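PDB 4KW2: xylose isomerase-like TIM barrel domain-containing protein from Parabacteroides distasonis, which is of unknown function but has the TIM-barrel fold of the xylose isomerase-like family, so a sugar isomerase or related activity is plausible. Local coordinates for residues Ala20-Gly25 / Gly237-Glu242; Cys175-His180 / Val201-Asp206; Asp187-Leu192 / Val227-Arg232. One frame throughout, in Å; residues are numbered along the deposited sequence. Where two conformers were deposited one is given.

Overall arrangement
Contacts 1 and 2 belong to one closed eight-stranded parallel barrel. Contact 1 joins its first strand to its last, and contact 2 joins the sixth to the seventh. Their centres lie 11 Å apart, and the adjacent strands 199-204 and 238-241 connect them: E242 N sits 2.7 Å from L204 O and L238 O 2.8 Å from A202 N. Contact 3 lies outside the barrel, 12 Å from contact 2 and 14 Å from contact 1 between centres. It touches contact 2 at I178 CD1-L189 CD2 (3.7 Å) and packs against contact 1. As in relatives, the substrate site probably lies at the C-terminal ends of the strands, with contact 2 and the E242 end of contact 1.

Contact 1: Ala20-Gly25 / Gly237-Glu242; sequences ADWKVG and GLISIE
I239 lays its terminal methyl over the indole of W22: CD1 stands 3.6 Å from the centroid of the five-membered ring and 26° off its normal, a CH-pi contact over the face. The isoleucine gets there with CG1 beside its own backbone N (chi1 -55°) and an extended second torsion, which carries CD1 out over the ring face. The rim of the indole is engaged too, with V24 CG2 lying in plane at its edge and NE1 hydrogen-bonded to L260 O.

I239 turns both its N-H and its C=O to strand 23-25, bracketing V24. The N-H reaches K23 O, with I239 N 2.7 Å from that oxygen, and the carbonyl O receives G25 N at 2.8 Å. K23 is gripped in the same way, its N bonding to G237 O at 3.0 Å. Beyond CB, which packs 3.8 Å from L238 CD1, the lysine chain leads off from strand 238-241.

G25 has no side chain to interpose, and the methyl CD1 of L238 comes down to 3.7 Å from G25 N. L238 brings that methyl over with CG anti to its backbone N (chi1 173°). The carbonyl of G25 closes the ladder, G25 O accepting I241 N at 2.9 Å, while I241 CG1 lies 3.4 Å from the same oxygen. On the barrel-lining face next to G25, S240 OG is hydrogen-bonded to E52 OE1; on the other face V24 and I241 pack against helix 250-262.

Four nearly straight N-H to O bonds in parallel register make this the seam that closes the barrel. They join the strands through the main chain, while W22, V24, I239 and I241 give the outward face a mainly apolar packing surface.

Contact 2: Cys175-His180 / Val201-Asp206; sequences CADIGH and VAHLKD
C175 SG sits almost squarely over the imidazole of H203, 3.4 Å from the ring centroid and 11° off its normal. This is a sulfur-aromatic contact over one face, with the sulfur as near to NE2 as to any ring atom. The cysteine delivers SG there by turning it anti to its backbone N (chi1 180°). The sulfur also packs on the neighbouring strand, V201 CG1 lying 4.0 Å from C175 SG.

D177 comes at the same ring from a different angle. Its side chain crosses that of H203 obliquely, OD1 lying 3.5 Å from H203 CB and 3.7 Å from H203 ND1, with carboxylate and ring planes 22° apart. No hydrogen bond joins the two. C175, D177 and H203 line the inward face, where active sites of relatives usually lie.

On the opposite face of the sheet the contact is wholly aliphatic. I178 and L204 run alongside each other in the same direction and touch through I178 CG1 and L204 CD1 at 3.5 Å; A202 CB is a looser neighbour of I178 CG1.

Backbone bonds make this a parallel pairing of neighbouring TIM-barrel strands. A176 N bonds to V201 O at 2.7 Å, H203 N to A176 O at 2.8 Å, and I178 N to H203 O at 2.9 Å, so H203 is tied through both N and O. NE2, at the end of the ring, is hydrogen-bonded to E52 OE2 of strand 50-53. The backbone bonds and E52 are consistent with a fixed ring orientation against the sulfur.

Strand 143-146 flanks the cysteine side, where A145 touches both C175 and V201. Strand 238-241 flanks the other, bonding to the backbones of A202 and L204. Outside the barrel, F226 of helix 222-232 packs over I178 and L204.

Contact 3: Asp187-Leu192 / Val227-Arg232; sequences DPLKNL and VNELKR
E229 and D187 bring their carboxylates together from opposite directions across the gap between helix 222-232 and the turns of residues 188-192. Followed outward from the helix, the glutamate first touches carbon: its CB lies 3.7 Å from L189 CD1. CG stands beside the backbone N (chi1 -78°) and the chain runs extended beyond it, which sends the carboxylate across the gap. There E229 CD comes within 3.2 Å of D187 OD2. The two oxygens straddle that atom, E229 OE1 and E229 OE2 each 2.8 Å from D187 OD2. OE1 has a second, apolar neighbour in L189 CD1, at 3.6 Å.

The carboxylate planes are 30° apart, and D187 OD2 lies close to the plane of the E229 group. So close an approach is unfavourable for two charged acids and may mean that one is protonated; the long, weak ion pairs of both with the K182 amine may also offset the charge. W181 packs against both side chains.

The aspartate's other oxygen, OD1, faces the turn that D187 begins. D187 OD1 takes a weak bond from L189 N at 3.0 Å, bent to 131° at the hydrogen, and a longer weak one from K190 N.

Beside the acids the contact is apolar. L189 meets L230 at about a right angle, CD2 to CD2 at 3.8 Å, so one leucine touches both the glutamate and the next helical residue.

The whole arrangement ties the loop between strands 172-178 and 199-204 to the helix that precedes strand 238-241. L189 carries on inward to I178 on strand 172-178, and L189 O has a weak hydrogen bond from Q233 NE2 just past the end of helix 222-232.

Contact 1: Ala20-Gly25 / Gly237-Glu242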
loop_
_atom_site.group_PDB
_atom_site.type_symbol
_atom_site.label_atom_id
_atom_site.label_comp_id
_atom_site.label_asym_id
_atom_site.label_seq_id
_atom_site.Cartn_x
_atom_site.Cartn_y
_atom_site.Cartn_z
ATOM N N ALA A 20 13.539 -30.167 0.557
ATOM C CA ALA A 20 13.195 -31.302 1.467
ATOM C C ALA A 20 11.755 -31.212 1.993
ATOM O O ALA A 20 10.877 -31.917 1.490
ATOM C CB ALA A 20 14.193 -31.400 2.619
ATOM N N ASP A 21 11.508 -30.342 2.975
ATOM C CA ASP A 21 10.183 -30.284 3.599
ATOM C C ASP A 21 9.177 -29.558 2.703
ATOM O O ASP A 21 8.150 -30.135 2.353
ATOM C CB ASP A 21 10.230 -29.658 4.998
ATOM C CG ASP A 21 9.127 -30.191 5.912
ATOM O OD1 ASP A 21 8.827 -31.403 5.829
ATOM O OD2 ASP A 21 8.562 -29.408 6.709
ATOM N N TRP A 22 9.476 -28.317 2.318
ATOM C CA TRP A 22 8.577 -27.509 1.479
ATOM C C TRP A 22 9.300 -27.009 0.233
ATOM O O TRP A 22 10.509 -27.179 0.110
ATOM C CB TRP A 22 8.027 -26.309 2.270
ATOM C CG TRP A 22 9.093 -25.443 2.882
ATOM C CD1 TRP A 22 9.875 -24.524 2.243
ATOM C CD2 TRP A 22 9.496 -25.426 4.256
ATOM N NE1 TRP A 22 10.740 -23.937 3.135
ATOM C CE2 TRP A 22 10.528 -24.473 4.377
ATOM C CE3 TRP A 22 9.086 -26.128 5.396
ATOM C CZ2 TRP A 22 11.154 -24.201 5.591
ATOM C CZ3 TRP A 22 9.706 -25.856 6.603
ATOM C CH2 TRP A 22 10.731 -24.902 6.691
ATOM N N LYS A 23 8.555 -26.384 -0.678
ATOM C CA LYS A 23 9.135 -25.760 -1.868
ATOM C C LYS A 23 9.120 -24.243 -1.738
ATOM O O LYS A 23 8.173 -23.672 -1.206
ATOM C CB LYS A 23 8.346 -26.128 -3.115
ATOM C CG LYS A 23 8.161 -27.612 -3.359
ATOM C CD LYS A 23 7.131 -27.827 -4.460
ATOM C CE LYS A 23 6.549 -29.229 -4.431
ATOM N NZ LYS A 23 7.548 -30.229 -4.877
ATOM N N VAL A 24 10.168 -23.601 -2.243
ATOM C CA VAL A 24 10.239 -22.154 -2.301
ATOM C C VAL A 24 10.224 -21.722 -3.765
ATOM O O VAL A 24 11.114 -22.089 -4.539
ATOM C CB VAL A 24 11.516 -21.609 -1.629
ATOM C CG1 VAL A 24 11.456 -20.086 -1.538
ATOM C CG2 VAL A 24 11.692 -22.227 -0.248
ATOM N N GLY A 25 9.209 -20.943 -4.131
ATOM C CA GLY A 25 9.076 -20.420 -5.483
ATOM C C GLY A 25 8.875 -18.921 -5.507
ATOM O O GLY A 25 8.684 -18.280 -4.468
ATOM N N GLY A 237 3.991 -27.519 1.667
ATOM C CA GLY A 237 3.462 -26.968 0.434
ATOM C C GLY A 237 4.456 -26.030 -0.213
ATOM O O GLY A 237 5.663 -26.189 -0.065
ATOM N N LEU A 238 3.932 -25.035 -0.918
ATOM C CA LEU A 238 4.747 -24.083 -1.655
ATOM C C LEU A 238 4.764 -22.739 -0.938
ATOM O O LEU A 238 3.714 -22.166 -0.666
ATOM C CB LEU A 238 4.189 -23.928 -3.072
ATOM C CG LEU A 238 4.783 -22.847 -3.983
ATOM C CD1 LEU A 238 6.223 -23.178 -4.347
ATOM C CD2 LEU A 238 3.929 -22.676 -5.229
ATOM N N ILE A 239 5.961 -22.246 -0.629
ATOM C CA ILE A 239 6.140 -20.868 -0.186
ATOM C C ILE A 239 6.389 -20.043 -1.437
ATOM O O ILE A 239 7.434 -20.163 -2.080
ATOM C CB ILE A 239 7.335 -20.687 0.773
ATOM C CG1 ILE A 239 7.216 -21.622 1.973
ATOM C CG2 ILE A 239 7.409 -19.244 1.263
ATOM C CD1 ILE A 239 8.427 -21.580 2.882
ATOM N N SER A 240 5.418 -19.208 -1.775
ATOM C CA SER A 240 5.466 -18.428 -2.990
ATOM C C SER A 240 5.745 -16.971 -2.630
ATOM O O SER A 240 4.884 -16.283 -2.064
ATOM C CB SER A 240 4.141 -18.571 -3.731
ATOM O OG SER A 240 4.288 -18.172 -5.071
ATOM N N ILE A 241 6.948 -16.506 -2.950
ATOM C CA ILE A 241 7.391 -15.196 -2.502
ATOM C C ILE A 241 7.210 -14.100 -3.556
ATOM O O ILE A 241 7.363 -14.320 -4.762
ATOM C CB ILE A 241 8.857 -15.212 -2.002
ATOM C CG1 ILE A 241 9.857 -15.318 -3.154
ATOM C CG2 ILE A 241 9.074 -16.358 -1.019
ATOM C CD1 ILE A 241 10.968 -14.299 -3.067
ATOM N N GLU A 242 6.869 -12.916 -3.071
ATOM C CA GLU A 242 6.804 -11.719 -3.886
ATOM C C GLU A 242 7.628 -10.672 -3.154
ATOM O O GLU A 242 7.680 -10.670 -1.917
ATOM C CB GLU A 242 5.342 -11.274 -4.030
ATOM C CG GLU A 242 5.081 -10.158 -5.039
ATOM C CD GLU A 242 5.271 -8.752 -4.485
ATOM O OE1 GLU A 242 5.320 -8.556 -3.246
ATOM O OE2 GLU A 242 5.372 -7.826 -5.312
#

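Contact 2: Cys175-His180 / Val201-Asp206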
loop_
_atom_site.group_PDB
_atom_site.type_symbol
_atom_site.label_atom_id
_atom_site.label_comp_id
_atom_site.label_asym_id
_atom_site.label_seq_id
_atom_site.Cartn_x
_atom_site.Cartn_y
_atom_site.Cartn_z
ATOM N N CYS A 175 -4.733 -21.215 -0.116
ATOM C CA CYS A 175 -3.598 -20.320 -0.335
ATOM C C CYS A 175 -3.596 -19.315 0.803
ATOM O O CYS A 175 -4.439 -18.419 0.848
ATOM C CB CYS A 175 -3.728 -19.589 -1.673
ATOM S SG CYS A 175 -2.379 -18.443 -2.041
ATOM N N ALA A 176 -2.658 -19.475 1.729
ATOM C CA ALA A 176 -2.601 -18.639 2.927
ATOM C C ALA A 176 -1.698 -17.436 2.714
ATOM O O ALA A 176 -0.567 -17.581 2.266
ATOM C CB ALA A 176 -2.097 -19.456 4.102
ATOM N N ASP A 177 -2.201 -16.251 3.048
ATOM C CA ASP A 177 -1.403 -15.031 3.003
ATOM C C ASP A 177 -0.669 -14.840 4.316
ATOM O O ASP A 177 -1.284 -14.829 5.379
ATOM C CB ASP A 177 -2.284 -13.808 2.734
ATOM C CG ASP A 177 -2.612 -13.636 1.266
ATOM O OD1 ASP A 177 -2.361 -14.565 0.464
ATOM O OD2 ASP A 177 -3.127 -12.558 0.906
ATOM N N ILE A 178 0.649 -14.711 4.236
ATOM C CA ILE A 178 1.452 -14.352 5.391
ATOM C C ILE A 178 1.537 -12.841 5.365
ATOM O O ILE A 178 2.208 -12.270 4.499
ATOM C CB ILE A 178 2.859 -14.969 5.331
ATOM C CG1 ILE A 178 2.769 -16.486 5.119
ATOM C CG2 ILE A 178 3.645 -14.628 6.588
ATOM C CD1 ILE A 178 1.819 -17.199 6.057
ATOM N N GLY A 179 0.834 -12.203 6.299
ATOM C CA GLY A 179 0.689 -10.754 6.309
ATOM C C GLY A 179 1.967 -10.037 6.694
ATOM O O GLY A 179 2.922 -9.997 5.918
ATOM N N HIS A 180 1.976 -9.449 7.885
ATOM C CA HIS A 180 3.152 -8.755 8.390
ATOM C C HIS A 180 3.694 -9.548 9.568
ATOM O O HIS A 180 3.234 -9.410 10.699
ATOM C CB HIS A 180 2.825 -7.309 8.772
ATOM C CG HIS A 180 3.006 -6.333 7.649
ATOM N ND1 HIS A 180 4.239 -5.826 7.296
ATOM C CD2 HIS A 180 2.112 -5.770 6.801
ATOM C CE1 HIS A 180 4.097 -4.993 6.281
ATOM N NE2 HIS A 180 2.816 -4.942 5.960
ATOM N N VAL A 201 -0.372 -23.537 -0.251
ATOM C CA VAL A 201 0.478 -22.437 -0.688
ATOM C C VAL A 201 0.491 -21.328 0.363
ATOM O O VAL A 201 -0.543 -20.983 0.922
ATOM C CB VAL A 201 -0.001 -21.859 -2.046
ATOM C CG1 VAL A 201 0.858 -20.675 -2.480
ATOM C CG2 VAL A 201 0.009 -22.941 -3.116
ATOM N N ALA A 202 1.671 -20.776 0.625
ATOM C CA ALA A 202 1.803 -19.600 1.470
ATOM C C ALA A 202 2.353 -18.449 0.637
ATOM O O ALA A 202 3.450 -18.540 0.101
ATOM C CB ALA A 202 2.722 -19.893 2.641
ATOM N N HIS A 203 1.582 -17.372 0.529
ATOM C CA HIS A 203 2.021 -16.155 -0.151
ATOM C C HIS A 203 2.771 -15.241 0.799
ATOM O O HIS A 203 2.201 -14.744 1.763
ATOM C CB HIS A 203 0.821 -15.391 -0.708
ATOM C CG HIS A 203 0.348 -15.886 -2.032
ATOM N ND1 HIS A 203 -0.607 -15.223 -2.772
ATOM C CD2 HIS A 203 0.708 -16.966 -2.763
ATOM C CE1 HIS A 203 -0.822 -15.880 -3.897
ATOM N NE2 HIS A 203 -0.038 -16.942 -3.915
ATOM N N LEU A 204 4.052 -15.031 0.526
ATOM C CA LEU A 204 4.833 -13.989 1.183
ATOM C C LEU A 204 4.844 -12.773 0.284
ATOM O O LEU A 204 5.427 -12.808 -0.801
ATOM C CB LEU A 204 6.272 -14.439 1.410
ATOM C CG LEU A 204 6.613 -15.024 2.770
ATOM C CD1 LEU A 204 5.654 -16.152 3.114
ATOM C CD2 LEU A 204 8.055 -15.503 2.749
ATOM N N LYS A 205 4.195 -11.705 0.735
ATOM C CA LYS A 205 4.159 -10.444 0.010
ATOM C C LYS A 205 5.215 -9.506 0.588
ATOM O O LYS A 205 5.477 -9.533 1.787
ATOM C CB LYS A 205 2.771 -9.818 0.135
ATOM C CG LYS A 205 2.531 -8.611 -0.754
ATOM C CD LYS A 205 1.063 -8.200 -0.716
ATOM C CE LYS A 205 0.851 -6.777 -1.217
ATOM N NZ LYS A 205 1.296 -6.602 -2.627
ATOM N N ASP A 206 5.811 -8.683 -0.269
ATOM C CA ASP A 206 6.792 -7.679 0.145
ATOM C C ASP A 206 7.862 -8.262 1.060
ATOM O O ASP A 206 8.106 -7.761 2.156
ATOM C CB ASP A 206 6.092 -6.486 0.804
ATOM C CG ASP A 206 5.269 -5.683 -0.189
ATOM O OD1 ASP A 206 5.790 -5.371 -1.286
ATOM O OD2 ASP A 206 4.100 -5.370 0.121
#

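Contact 3: Asp187-Leu192 / Val227-Arg232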
loop_
_atom_site.group_PDB
_atom_site.type_symbol
_atom_site.label_atom_id
_atom_site.label_comp_id
_atom_site.label_asym_id
_atom_site.label_seq_id
_atom_site.Cartn_x
_atom_site.Cartn_y
_atom_site.Cartn_z
ATOM N N ASP A 187 -0.700 -14.262 14.268
ATOM C CA ASP A 187 0.194 -15.180 13.575
ATOM C C ASP A 187 -0.599 -15.971 12.527
ATOM O O ASP A 187 -1.397 -16.840 12.889
ATOM C CB ASP A 187 0.832 -16.125 14.595
ATOM C CG ASP A 187 1.898 -17.025 13.991
ATOM O OD1 ASP A 187 1.835 -17.338 12.783
ATOM O OD2 ASP A 187 2.799 -17.433 14.750
ATOM N N PRO A 188 -0.371 -15.689 11.224
ATOM C CA PRO A 188 -1.196 -16.317 10.179
ATOM C C PRO A 188 -1.075 -17.838 10.143
ATOM O O PRO A 188 -2.036 -18.526 9.795
ATOM C CB PRO A 188 -0.657 -15.710 8.870
ATOM C CG PRO A 188 0.216 -14.568 9.271
ATOM C CD PRO A 188 0.724 -14.890 10.644
ATOM N N LEU A 189 0.099 -18.347 10.504
ATOM C CA LEU A 189 0.353 -19.783 10.523
ATOM C C LEU A 189 -0.438 -20.486 11.626
ATOM O O LEU A 189 -0.974 -21.574 11.403
ATOM C CB LEU A 189 1.849 -20.054 10.699
ATOM C CG LEU A 189 2.774 -19.505 9.610
ATOM C CD1 LEU A 189 4.223 -19.763 9.989
ATOM C CD2 LEU A 189 2.443 -20.124 8.260
ATOM N N LYS A 190 -0.516 -19.862 12.802
ATOM C CA LYS A 190 -1.278 -20.413 13.934
ATOM C C LYS A 190 -2.796 -20.464 13.696
ATOM O O LYS A 190 -3.507 -21.184 14.395
ATOM C CB LYS A 190 -0.982 -19.635 15.222
ATOM C CG LYS A 190 0.342 -20.004 15.878
ATOM C CD LYS A 190 0.735 -19.033 16.984
ATOM C CE LYS A 190 -0.238 -19.052 18.155
ATOM N NZ LYS A 190 0.088 -17.990 19.145
ATOM N N ASN A 191 -3.288 -19.708 12.717
ATOM C CA ASN A 191 -4.692 -19.795 12.305
ATOM C C ASN A 191 -5.013 -21.074 11.522
ATOM O O ASN A 191 -6.184 -21.385 11.309
ATOM C CB ASN A 191 -5.087 -18.577 11.464
ATOM C CG ASN A 191 -4.926 -17.267 12.215
ATOM O OD1 ASN A 191 -4.713 -17.252 13.428
ATOM N ND2 ASN A 191 -5.027 -16.157 11.493
ATOM N N LEU A 192 -3.978 -21.801 11.095
ATOM C CA LEU A 192 -4.133 -23.071 10.375
ATOM C C LEU A 192 -5.115 -24.036 11.051
ATOM O O LEU A 192 -5.809 -24.789 10.369
ATOM C CB LEU A 192 -2.772 -23.750 10.206
ATOM N N VAL A 227 10.713 -19.843 9.632
ATOM C CA VAL A 227 11.122 -21.174 9.207
ATOM C C VAL A 227 10.862 -22.219 10.295
ATOM O O VAL A 227 10.349 -23.302 10.011
ATOM C CB VAL A 227 12.616 -21.157 8.817
ATOM C CG1 VAL A 227 13.206 -22.552 8.812
ATOM C CG2 VAL A 227 12.781 -20.489 7.455
ATOM N N ASN A 228 11.222 -21.880 11.533
ATOM C CA ASN A 228 10.976 -22.751 12.685
ATOM C C ASN A 228 9.505 -23.098 12.843
ATOM O O ASN A 228 9.175 -24.245 13.148
ATOM C CB ASN A 228 11.485 -22.109 13.976
ATOM C CG ASN A 228 12.997 -22.018 14.026
ATOM O OD1 ASN A 228 13.695 -22.567 13.176
ATOM N ND2 ASN A 228 13.511 -21.314 15.021
ATOM N N GLU A 229 8.626 -22.117 12.628
ATOM C CA GLU A 229 7.186 -22.358 12.727
ATOM C C GLU A 229 6.687 -23.260 11.613
ATOM O O GLU A 229 5.860 -24.136 11.847
ATOM C CB GLU A 229 6.394 -21.055 12.713
ATOM C CG GLU A 229 6.418 -20.332 14.044
ATOM C CD GLU A 229 5.186 -19.487 14.304
ATOM O OE1 GLU A 229 4.149 -19.671 13.619
ATOM O OE2 GLU A 229 5.265 -18.628 15.208
ATOM N N LEU A 230 7.179 -23.038 10.404
ATOM C CA LEU A 230 6.834 -23.902 9.294
ATOM C C LEU A 230 7.253 -25.340 9.591
ATOM O O LEU A 230 6.499 -26.264 9.310
ATOM C CB LEU A 230 7.489 -23.416 7.999
ATOM C CG LEU A 230 6.976 -22.098 7.425
ATOM C CD1 LEU A 230 7.740 -21.793 6.148
ATOM C CD2 LEU A 230 5.479 -22.146 7.161
ATOM N N LYS A 231 8.448 -25.523 10.152
ATOM C CA LYS A 231 8.912 -26.850 10.570
ATOM C C LYS A 231 7.989 -27.460 11.620
ATOM O O LYS A 231 7.614 -28.627 11.519
ATOM C CB LYS A 231 10.334 -26.792 11.143
ATOM C CG LYS A 231 11.443 -27.111 10.150
ATOM C CD LYS A 231 12.711 -27.566 10.867
ATOM C CE LYS A 231 12.621 -29.023 11.318
ATOM N NZ LYS A 231 13.661 -29.393 12.321
ATOM N N ARG A 232 7.625 -26.653 12.613
ATOM C CA ARG A 232 6.774 -27.115 13.710
ATOM C C ARG A 232 5.388 -27.523 13.210
ATOM O O ARG A 232 4.825 -28.501 13.682
ATOM C CB ARG A 232 6.673 -26.058 14.821
ATOM C CG ARG A 232 7.969 -25.881 15.608
ATOM C CD ARG A 232 7.744 -25.302 16.995
ATOM N NE ARG A 232 7.204 -23.947 16.976
ATOM C CZ ARG A 232 7.945 -22.842 16.925
ATOM N NH1 ARG A 232 9.269 -22.924 16.875
ATOM N NH2 ARG A 232 7.359 -21.655 16.918
#